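PDB 6SYN: peptidoglycan D,D-transpeptidase FtsI from Yersinia pestis, which probably cross-links peptidoglycan strands as a class B penicillin-binding protein, through a serine D,D-transpeptidase domain that β-lactam antibiotics acylate. Local coordinates for residues A[441-446]-A[457-462]; A[453-458]-A[477-482]. One frame throughout, in Å; residues are numbered along the deposited sequence.

Interaction 1 of 2, residues A[441-446]-A[457-462]; sequences GTAKKV and LAYTAG. With CB9 ((2R,4S)-2-[(1R)-1-{[(2S)-2-carboxy-2-phenylacetyl]amino}-2-oxoethyl]-5,5-dimethyl-1,3-thiazolidine-4-carboxylic acid), chain D.
Residues 441-446 and 457-462 run antiparallel as neighbouring strands, with Gly-441 facing Tyr-459 and Ala-443 facing Leu-457 as hydrogen-bonded pairs and Thr-442 facing Ala-458 as the non-hydrogen-bonded pair between them. The two bonds of the first pair differ: Tyr-459 N meets Gly-441 O at 2.8 Å, whereas Gly-441 N reaches Tyr-459 O at 3.2 Å from above the carbonyl plane. That carbonyl also accepts the hydroxyl of Thr-460. On the face shared by Ala-443, Leu-457 and Tyr-459, the small Ala-443 fits against its two larger neighbours. The Ala-443 methyl lies at the edge of the Tyr-459 ring, in its plane, with CB 3.9 Å from CE2. It also rests against CB and CD1 of Leu-457. Gly-441, having no side chain, brings its backbone close against CB of Tyr-459. Farther along, the methylenes of Lys-445 cross the Leu-457 side chain at about a right angle, CG to CG 3.9 Å, while its amine continues to Asn-478.

Thr-442, on the other face, serves the bound penicillin-derived ligand CB9. With CG2 anti to the backbone N (OG1 chi1 -40°), its OG1 stands beside that N and hydrogen-bonds the thiazolidine carboxylate oxygen OAD at 2.6 Å. The methyl CG2 meets the ligand's phenyl ring at CAL. The backbone N of Thr-442 gives a hydrogen bond of 3.0 Å to the CB9 carbonyl O, consistent with the strand-borne half of the oxyanion hole in penicillin-binding proteins.

Strand 437-446 is one of the two outermost strands of the five-stranded antiparallel sheet and borders the ligand pocket. Strand 455-464 separates it from strand 471-478; helix 492-505 packs on Thr-460 through Ala-492 and Phe-495, while Phe-248 covers Leu-457 and Tyr-459.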
ATOM      1  N   GLY A 441      14.664   5.522   3.817  1.00 10.54           N
ATOM      2  CA  GLY A 441      14.308   6.889   3.411  1.00 10.78           C
ATOM      3  C   GLY A 441      13.533   7.581   4.515  1.00 11.14           C
ATOM      4  O   GLY A 441      12.748   6.899   5.216  1.00 11.02           O
ATOM      5  N   THR A 442      13.787   8.877   4.696  1.00 11.54           N
ATOM      6  CA  THR A 442      13.016   9.792   5.573  1.00 11.80           C
ATOM      7  C   THR A 442      12.728  11.048   4.749  1.00 12.23           C
ATOM      8  O   THR A 442      13.607  11.935   4.700  1.00 12.49           O
ATOM      9  CB  THR A 442      13.769  10.089   6.880  1.00 11.67           C
ATOM     10  OG1 THR A 442      14.388   8.889   7.348  1.00 11.47           O
ATOM     11  CG2 THR A 442      12.873  10.660   7.958  1.00 11.56           C
ATOM     12  N   ALA A 443      11.581  11.081   4.066  1.00 12.69           N
ATOM     13  CA  ALA A 443      11.148  12.211   3.213  1.00 13.02           C
ATOM     14  C   ALA A 443      10.496  13.273   4.098  1.00 13.50           C
ATOM     15  O   ALA A 443       9.659  12.903   4.944  1.00 13.37           O
ATOM     16  CB  ALA A 443      10.209  11.739   2.130  1.00 12.90           C
ATOM     17  N   LYS A 444      10.906  14.534   3.936  1.00 14.22           N
ATOM     18  CA  LYS A 444      10.206  15.703   4.525  1.00 14.90           C
ATOM     19  C   LYS A 444       8.881  15.860   3.776  1.00 15.28           C
ATOM     20  O   LYS A 444       8.894  15.762   2.533  1.00 15.00           O
ATOM     21  CB  LYS A 444      11.077  16.963   4.466  1.00 15.18           C
ATOM     22  CG  LYS A 444      11.941  17.188   5.697  1.00 15.33           C
ATOM     23  CD  LYS A 444      12.593  18.553   5.755  1.00 15.67           C
ATOM     24  CE  LYS A 444      12.818  19.034   7.176  1.00 15.93           C
ATOM     25  NZ  LYS A 444      14.171  19.615   7.355  1.00 16.11           N
ATOM     26  N   LYS A 445       7.784  16.040   4.515  1.00 16.02           N
ATOM     27  CA  LYS A 445       6.408  16.113   3.958  1.00 16.81           C
ATOM     28  C   LYS A 445       6.134  17.539   3.478  1.00 17.95           C
ATOM     29  O   LYS A 445       6.213  18.467   4.295  1.00 17.84           O
ATOM     30  CB  LYS A 445       5.372  15.693   5.002  1.00 16.47           C
ATOM     31  CG  LYS A 445       4.967  14.229   4.953  1.00 16.19           C
ATOM     32  CD  LYS A 445       3.843  13.898   5.905  1.00 16.07           C
ATOM     33  CE  LYS A 445       2.512  14.502   5.508  1.00 15.95           C
ATOM     34  NZ  LYS A 445       1.606  13.494   4.906  1.00 15.97           N
ATOM     35  N   VAL A 446       5.812  17.696   2.196  1.00 19.87           N
ATOM     36  CA  VAL A 446       5.500  19.018   1.580  1.00 21.47           C
ATOM     37  C   VAL A 446       4.015  19.325   1.844  1.00 22.68           C
ATOM     38  O   VAL A 446       3.197  18.381   1.828  1.00 23.28           O
ATOM     39  CB  VAL A 446       5.890  19.036   0.088  1.00 21.63           C
ATOM     40  CG1 VAL A 446       4.922  18.251  -0.785  1.00 21.87           C
ATOM     41  CG2 VAL A 446       6.062  20.455  -0.434  1.00 21.66           C
ATOM     42  N   LEU A 457       7.743  11.062   6.113  1.00 15.61           N
ATOM     43  CA  LEU A 457       7.404   9.718   5.580  1.00 14.18           C
ATOM     44  C   LEU A 457       8.559   8.762   5.896  1.00 12.84           C
ATOM     45  O   LEU A 457       9.602   8.860   5.224  1.00 12.41           O
ATOM     46  CB  LEU A 457       7.203   9.807   4.065  1.00 14.22           C
ATOM     47  CG  LEU A 457       6.093  10.738   3.593  1.00 14.26           C
ATOM     48  CD1 LEU A 457       6.178  10.940   2.091  1.00 14.28           C
ATOM     49  CD2 LEU A 457       4.730  10.193   3.985  1.00 14.27           C
ATOM     50  N   ALA A 458       8.378   7.882   6.881  1.00 11.65           N
ATOM     51  CA  ALA A 458       9.340   6.813   7.234  1.00 10.76           C
ATOM     52  C   ALA A 458       9.221   5.702   6.188  1.00  9.99           C
ATOM     53  O   ALA A 458       8.167   5.039   6.136  1.00  9.69           O
ATOM     54  CB  ALA A 458       9.101   6.309   8.637  1.00 10.68           C
ATOM     55  N   TYR A 459      10.273   5.543   5.382  1.00  9.35           N
ATOM     56  CA  TYR A 459      10.368   4.606   4.236  1.00  8.94           C
ATOM     57  C   TYR A 459      11.341   3.470   4.553  1.00  8.75           C
ATOM     58  O   TYR A 459      12.400   3.717   5.151  1.00  8.72           O
ATOM     59  CB  TYR A 459      10.932   5.312   3.003  1.00  8.78           C
ATOM     60  CG  TYR A 459       9.957   6.060   2.132  1.00  8.66           C
ATOM     61  CD1 TYR A 459       9.112   5.387   1.267  1.00  8.58           C
ATOM     62  CD2 TYR A 459       9.942   7.444   2.104  1.00  8.64           C
ATOM     63  CE1 TYR A 459       8.253   6.064   0.421  1.00  8.55           C
ATOM     64  CE2 TYR A 459       9.084   8.139   1.268  1.00  8.63           C
ATOM     65  CZ  TYR A 459       8.237   7.445   0.423  1.00  8.57           C
ATOM     66  OH  TYR A 459       7.389   8.117  -0.408  1.00  8.60           O
ATOM     67  N   THR A 460      11.007   2.261   4.108  1.00  8.61           N
ATOM     68  CA  THR A 460      11.978   1.166   3.859  1.00  8.44           C
ATOM     69  C   THR A 460      11.456   0.350   2.676  1.00  8.30           C
ATOM     70  O   THR A 460      10.333  -0.174   2.761  1.00  8.23           O
ATOM     71  CB  THR A 460      12.256   0.355   5.131  1.00  8.49           C
ATOM     72  OG1 THR A 460      13.087   1.158   5.971  1.00  8.56           O
ATOM     73  CG2 THR A 460      12.950  -0.962   4.862  1.00  8.55           C
ATOM     74  N   ALA A 461      12.234   0.314   1.597  1.00  8.28           N
ATOM     75  CA  ALA A 461      11.972  -0.479   0.377  1.00  8.31           C
ATOM     76  C   ALA A 461      13.124  -1.467   0.207  1.00  8.36           C
ATOM     77  O   ALA A 461      14.226  -1.173   0.714  1.00  8.47           O
ATOM     78  CB  ALA A 461      11.845   0.432  -0.816  1.00  8.29           C
ATOM     79  N   GLY A 462      12.884  -2.593  -0.458  1.00  8.34           N
ATOM     80  CA  GLY A 462      13.957  -3.563  -0.715  1.00  8.39           C
ATOM     81  C   GLY A 462      13.473  -4.851  -1.340  1.00  8.47           C
ATOM     82  O   GLY A 462      12.281  -4.958  -1.713  1.00  8.46           O
TER
HETATM   83  C   CB9 D 603      16.741  10.553   2.411  1.00 18.06           C
HETATM   84  N   CB9 D 603      16.918  12.440   4.057  1.00 19.93           N
HETATM   85  O   CB9 D 603      15.606  10.275   2.714  1.00 18.06           O
HETATM   86  CA  CB9 D 603      17.640  11.514   3.182  1.00 19.20           C
HETATM   87  CB  CB9 D 603      18.772  10.723   3.900  1.00 19.31           C
HETATM   88  CAA CB9 D 603      19.525   9.287   7.160  1.00 19.03           C
HETATM   89  CAB CB9 D 603      17.563  10.772   7.574  1.00 19.10           C
HETATM   90  OAD CB9 D 603      16.668   7.684   6.899  1.00 19.09           O
HETATM   91  OAE CB9 D 603      16.033  17.000   4.881  1.00 20.36           O
HETATM   92  OAF CB9 D 603      17.261  14.165   2.670  1.00 22.06           O
HETATM   93  OAG CB9 D 603      17.668   7.009   5.098  1.00 18.60           O
HETATM   94  OAH CB9 D 603      14.990  15.614   3.649  1.00 20.37           O
HETATM   95  CAJ CB9 D 603      15.900  13.817   9.038  1.00 20.75           C
HETATM   96  CAK CB9 D 603      17.174  14.174   8.663  1.00 20.89           C
HETATM   97  CAL CB9 D 603      14.899  13.764   8.096  1.00 20.63           C
HETATM   98  CAM CB9 D 603      17.450  14.475   7.338  1.00 20.54           C
HETATM   99  CAN CB9 D 603      15.171  14.059   6.766  1.00 20.62           C
HETATM  100  NAP CB9 D 603      18.402   9.345   4.252  1.00 19.14           N
HETATM  101  SAQ CB9 D 603      19.222  11.462   5.501  1.00 19.72           S
HETATM  102  CAR CB9 D 603      17.278   7.873   5.860  1.00 19.11           C
HETATM  103  CAS CB9 D 603      15.844  15.892   4.453  1.00 20.30           C
HETATM  104  CAT CB9 D 603      16.988  13.750   3.796  1.00 20.45           C
HETATM  105  CAU CB9 D 603      16.462  14.389   6.365  1.00 20.56           C
HETATM  106  CAX CB9 D 603      17.581   9.329   5.468  1.00 19.23           C
HETATM  107  CAY CB9 D 603      16.795  14.778   4.930  1.00 20.47           C
HETATM  108  CAZ CB9 D 603      18.434  10.124   6.512  1.00 19.13           C

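Interaction 2 of 2, residues A[453-458]-A[477-482]; sequences MDRYLA and INDPQA
Arg-455 grips Asp-479 side-on, with NE and NH2 both directed at the single oxygen OD2, at 3.2 and 3.1 Å. The carboxylate lies at the edge of the guanidinium, near its plane, but the two planes are turned 69° apart. NH2 uses the syn lone pair of OD2, and NE meets the same side from 30° out of the carboxylate plane. A bend at chi3 (71°) brings the end of the arginine round to the acid.

The other carboxylate oxygen, OD1, takes a hydrogen bond of 2.8 Å from Gln-481 NE2, which places that amide nitrogen over one face of the guanidinium. Asp-479 N in turn bonds to Tyr-456 O, fixing the acid where strand 471-478 gives way to loop. Pro-480 follows, its CD near the same carbonyl oxygen and its CG against the Ala-458 methyl; proline, lacking an N-H, suits the place where the strand pairing stops.

Behind this lies the regular hairpin pairing: Ala-458 and Ile-477 exchange two backbone bonds, and their CB atoms touch across the face covered by Val-490. The small alanine leaves room for both Ile-477 and Pro-480.

Each oxygen of the buried Asp-479 thus has its own donor residue, Arg-455 for OD2 and Gln-481 for OD1, which should favour the ionised acid and limit its rotation.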
ATOM      1  N   MET A 453       7.352  20.865   5.968  1.00 28.26           N
ATOM      2  CA  MET A 453       7.038  20.771   7.411  1.00 28.54           C
ATOM      3  C   MET A 453       8.110  19.887   8.052  1.00 28.36           C
ATOM      4  O   MET A 453       8.877  19.246   7.302  1.00 27.79           O
ATOM      5  CB  MET A 453       5.651  20.159   7.639  1.00 28.79           C
ATOM      6  CG  MET A 453       4.621  20.505   6.576  1.00 28.49           C
ATOM      7  SD  MET A 453       3.089  19.591   6.857  1.00 28.93           S
ATOM      8  CE  MET A 453       2.600  19.217   5.174  1.00 28.57           C
ATOM      9  N   ASP A 454       8.164  19.867   9.383  1.00 28.50           N
ATOM     10  CA  ASP A 454       9.011  18.929  10.161  1.00 28.93           C
ATOM     11  C   ASP A 454       8.132  17.732  10.541  1.00 27.51           C
ATOM     12  O   ASP A 454       8.032  17.394  11.733  1.00 27.46           O
ATOM     13  CB  ASP A 454       9.712  19.680  11.294  1.00 30.37           C
ATOM     14  CG  ASP A 454      10.697  20.717  10.771  1.00 32.11           C
ATOM     15  OD1 ASP A 454      10.910  20.760   9.534  1.00 33.38           O
ATOM     16  OD2 ASP A 454      11.241  21.481  11.597  1.00 33.23           O
ATOM     17  N   ARG A 455       7.521  17.141   9.512  1.00 26.18           N
ATOM     18  CA  ARG A 455       6.681  15.918   9.530  1.00 25.29           C
ATOM     19  C   ARG A 455       7.248  15.027   8.418  1.00 23.39           C
ATOM     20  O   ARG A 455       7.758  15.589   7.425  1.00 22.80           O
ATOM     21  CB  ARG A 455       5.210  16.326   9.374  1.00 26.10           C
ATOM     22  CG  ARG A 455       4.838  17.542  10.215  1.00 27.39           C
ATOM     23  CD  ARG A 455       3.366  17.906  10.249  1.00 28.86           C
ATOM     24  NE  ARG A 455       2.567  16.948  11.008  1.00 30.46           N
ATOM     25  CZ  ARG A 455       1.816  17.226  12.075  1.00 31.38           C
ATOM     26  NH1 ARG A 455       1.732  18.459  12.550  1.00 31.93           N
ATOM     27  NH2 ARG A 455       1.137  16.256  12.663  1.00 31.72           N
ATOM     28  N   TYR A 456       7.249  13.703   8.588  1.00 21.67           N
ATOM     29  CA  TYR A 456       8.099  12.798   7.767  1.00 20.17           C
ATOM     30  C   TYR A 456       7.326  11.568   7.278  1.00 17.96           C
ATOM     31  O   TYR A 456       6.368  11.130   7.939  1.00 17.92           O
ATOM     32  CB  TYR A 456       9.345  12.396   8.561  1.00 20.90           C
ATOM     33  CG  TYR A 456      10.077  13.557   9.189  1.00 21.64           C
ATOM     34  CD1 TYR A 456      10.911  14.367   8.435  1.00 22.00           C
ATOM     35  CD2 TYR A 456       9.919  13.859  10.532  1.00 21.81           C
ATOM     36  CE1 TYR A 456      11.581  15.440   9.002  1.00 22.27           C
ATOM     37  CE2 TYR A 456      10.579  14.928  11.116  1.00 21.95           C
ATOM     38  CZ  TYR A 456      11.413  15.723  10.349  1.00 22.35           C
ATOM     39  OH  TYR A 456      12.069  16.777  10.917  1.00 22.59           O
ATOM     40  N   LEU A 457       7.743  11.062   6.113  1.00 15.61           N
ATOM     41  CA  LEU A 457       7.404   9.718   5.580  1.00 14.18           C
ATOM     42  C   LEU A 457       8.559   8.762   5.896  1.00 12.84           C
ATOM     43  O   LEU A 457       9.602   8.860   5.224  1.00 12.41           O
ATOM     44  CB  LEU A 457       7.203   9.807   4.065  1.00 14.22           C
ATOM     45  CG  LEU A 457       6.093  10.738   3.593  1.00 14.26           C
ATOM     46  CD1 LEU A 457       6.178  10.940   2.091  1.00 14.28           C
ATOM     47  CD2 LEU A 457       4.730  10.193   3.985  1.00 14.27           C
ATOM     48  N   ALA A 458       8.378   7.882   6.881  1.00 11.65           N
ATOM     49  CA  ALA A 458       9.340   6.813   7.234  1.00 10.76           C
ATOM     50  C   ALA A 458       9.221   5.702   6.188  1.00  9.99           C
ATOM     51  O   ALA A 458       8.167   5.039   6.136  1.00  9.69           O
ATOM     52  CB  ALA A 458       9.101   6.309   8.637  1.00 10.68           C
ATOM     53  N   ILE A 477       5.564   4.553   6.399  1.00  8.83           N
ATOM     54  CA  ILE A 477       4.753   5.081   7.539  1.00  8.91           C
ATOM     55  C   ILE A 477       4.632   6.590   7.333  1.00  9.12           C
ATOM     56  O   ILE A 477       5.671   7.281   7.338  1.00  9.07           O
ATOM     57  CB  ILE A 477       5.368   4.761   8.920  1.00  8.78           C
ATOM     58  CG1 ILE A 477       5.681   3.272   9.105  1.00  8.76           C
ATOM     59  CG2 ILE A 477       4.477   5.293  10.033  1.00  8.70           C
ATOM     60  CD1 ILE A 477       4.469   2.372   9.140  1.00  8.78           C
ATOM     61  N   ASN A 478       3.403   7.072   7.169  1.00  9.45           N
ATOM     62  CA  ASN A 478       3.105   8.497   6.891  1.00  9.61           C
ATOM     63  C   ASN A 478       2.833   9.194   8.231  1.00  9.87           C
ATOM     64  O   ASN A 478       1.835   8.837   8.894  1.00  9.97           O
ATOM     65  CB  ASN A 478       1.997   8.600   5.840  1.00  9.68           C
ATOM     66  CG  ASN A 478       1.275   9.928   5.844  1.00  9.75           C
ATOM     67  OD1 ASN A 478       1.900  10.982   5.742  1.00  9.54           O
ATOM     68  ND2 ASN A 478      -0.045   9.878   5.946  1.00  9.91           N
ATOM     69  N   ASP A 479       3.756  10.086   8.619  1.00 10.01           N
ATOM     70  CA  ASP A 479       3.692  11.051   9.755  1.00 10.04           C
ATOM     71  C   ASP A 479       3.726  10.343  11.110  1.00 10.22           C
ATOM     72  O   ASP A 479       2.839  10.550  11.939  1.00 10.19           O
ATOM     73  CB  ASP A 479       2.490  11.990   9.636  1.00 10.01           C
ATOM     74  CG  ASP A 479       2.608  13.229  10.509  1.00  9.99           C
ATOM     75  OD1 ASP A 479       3.699  13.466  11.053  1.00 10.09           O
ATOM     76  OD2 ASP A 479       1.612  13.945  10.640  1.00 10.08           O
ATOM     77  N   PRO A 480       4.792   9.562  11.411  1.00 10.43           N
ATOM     78  CA  PRO A 480       5.002   9.015  12.752  1.00 10.59           C
ATOM     79  C   PRO A 480       5.221  10.140  13.776  1.00 10.82           C
ATOM     80  O   PRO A 480       6.081  10.963  13.543  1.00 10.67           O
ATOM     81  CB  PRO A 480       6.247   8.123  12.619  1.00 10.53           C
ATOM     82  CG  PRO A 480       6.948   8.610  11.368  1.00 10.50           C
ATOM     83  CD  PRO A 480       5.857   9.169  10.477  1.00 10.50           C
ATOM     84  N   GLN A 481       4.448  10.131  14.872  1.00 11.22           N
ATOM     85  CA  GLN A 481       4.375  11.234  15.871  1.00 11.48           C
ATOM     86  C   GLN A 481       4.654  10.727  17.295  1.00 11.47           C
ATOM     87  O   GLN A 481       4.211  11.397  18.239  1.00 11.23           O
ATOM     88  CB  GLN A 481       2.995  11.900  15.815  1.00 11.77           C
ATOM     89  CG  GLN A 481       2.828  12.905  14.683  1.00 12.00           C
ATOM     90  CD  GLN A 481       3.845  14.021  14.720  1.00 12.29           C
ATOM     91  OE1 GLN A 481       4.471  14.303  15.744  1.00 12.50           O
ATOM     92  NE2 GLN A 481       4.014  14.682  13.585  1.00 12.65           N
ATOM     93  N   ALA A 482       5.392   9.624  17.464  1.00 11.73           N
ATOM     94  CA  ALA A 482       5.626   8.996  18.788  1.00 12.00           C
ATOM     95  C   ALA A 482       7.098   9.093  19.218  1.00 12.33           C
ATOM     96  O   ALA A 482       7.430   8.515  20.268  1.00 12.23           O
ATOM     97  CB  ALA A 482       5.142   7.565  18.780  1.00 11.88           C
TER

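How the interactions relate
Interactions 1 and 2 lie on the two edges of strand 455-464, which is the middle of three neighbouring strands; their centres are 8 Å apart, and both contain Leu-457 and Ala-458. Lys-445 of interaction 1 bridges them: its NZ lies 2.7 Å from Asn-478 OD1 of interaction 2, a probable hydrogen bond spanning the middle strand, and its backbone N lies 2.9 Å from Arg-455 O. Interaction 1 meets the ligand directly through Thr-442. From interaction 2, Tyr-456 comes within about 4 Å of CB9, touches Thr-442 and Lys-444, and stacks on Tyr-485, so the pocket wall draws on both contacts, whereas the Arg-455 to Asp-479 salt bridge lies just past the end of strand 471-478, with the arginine exposed.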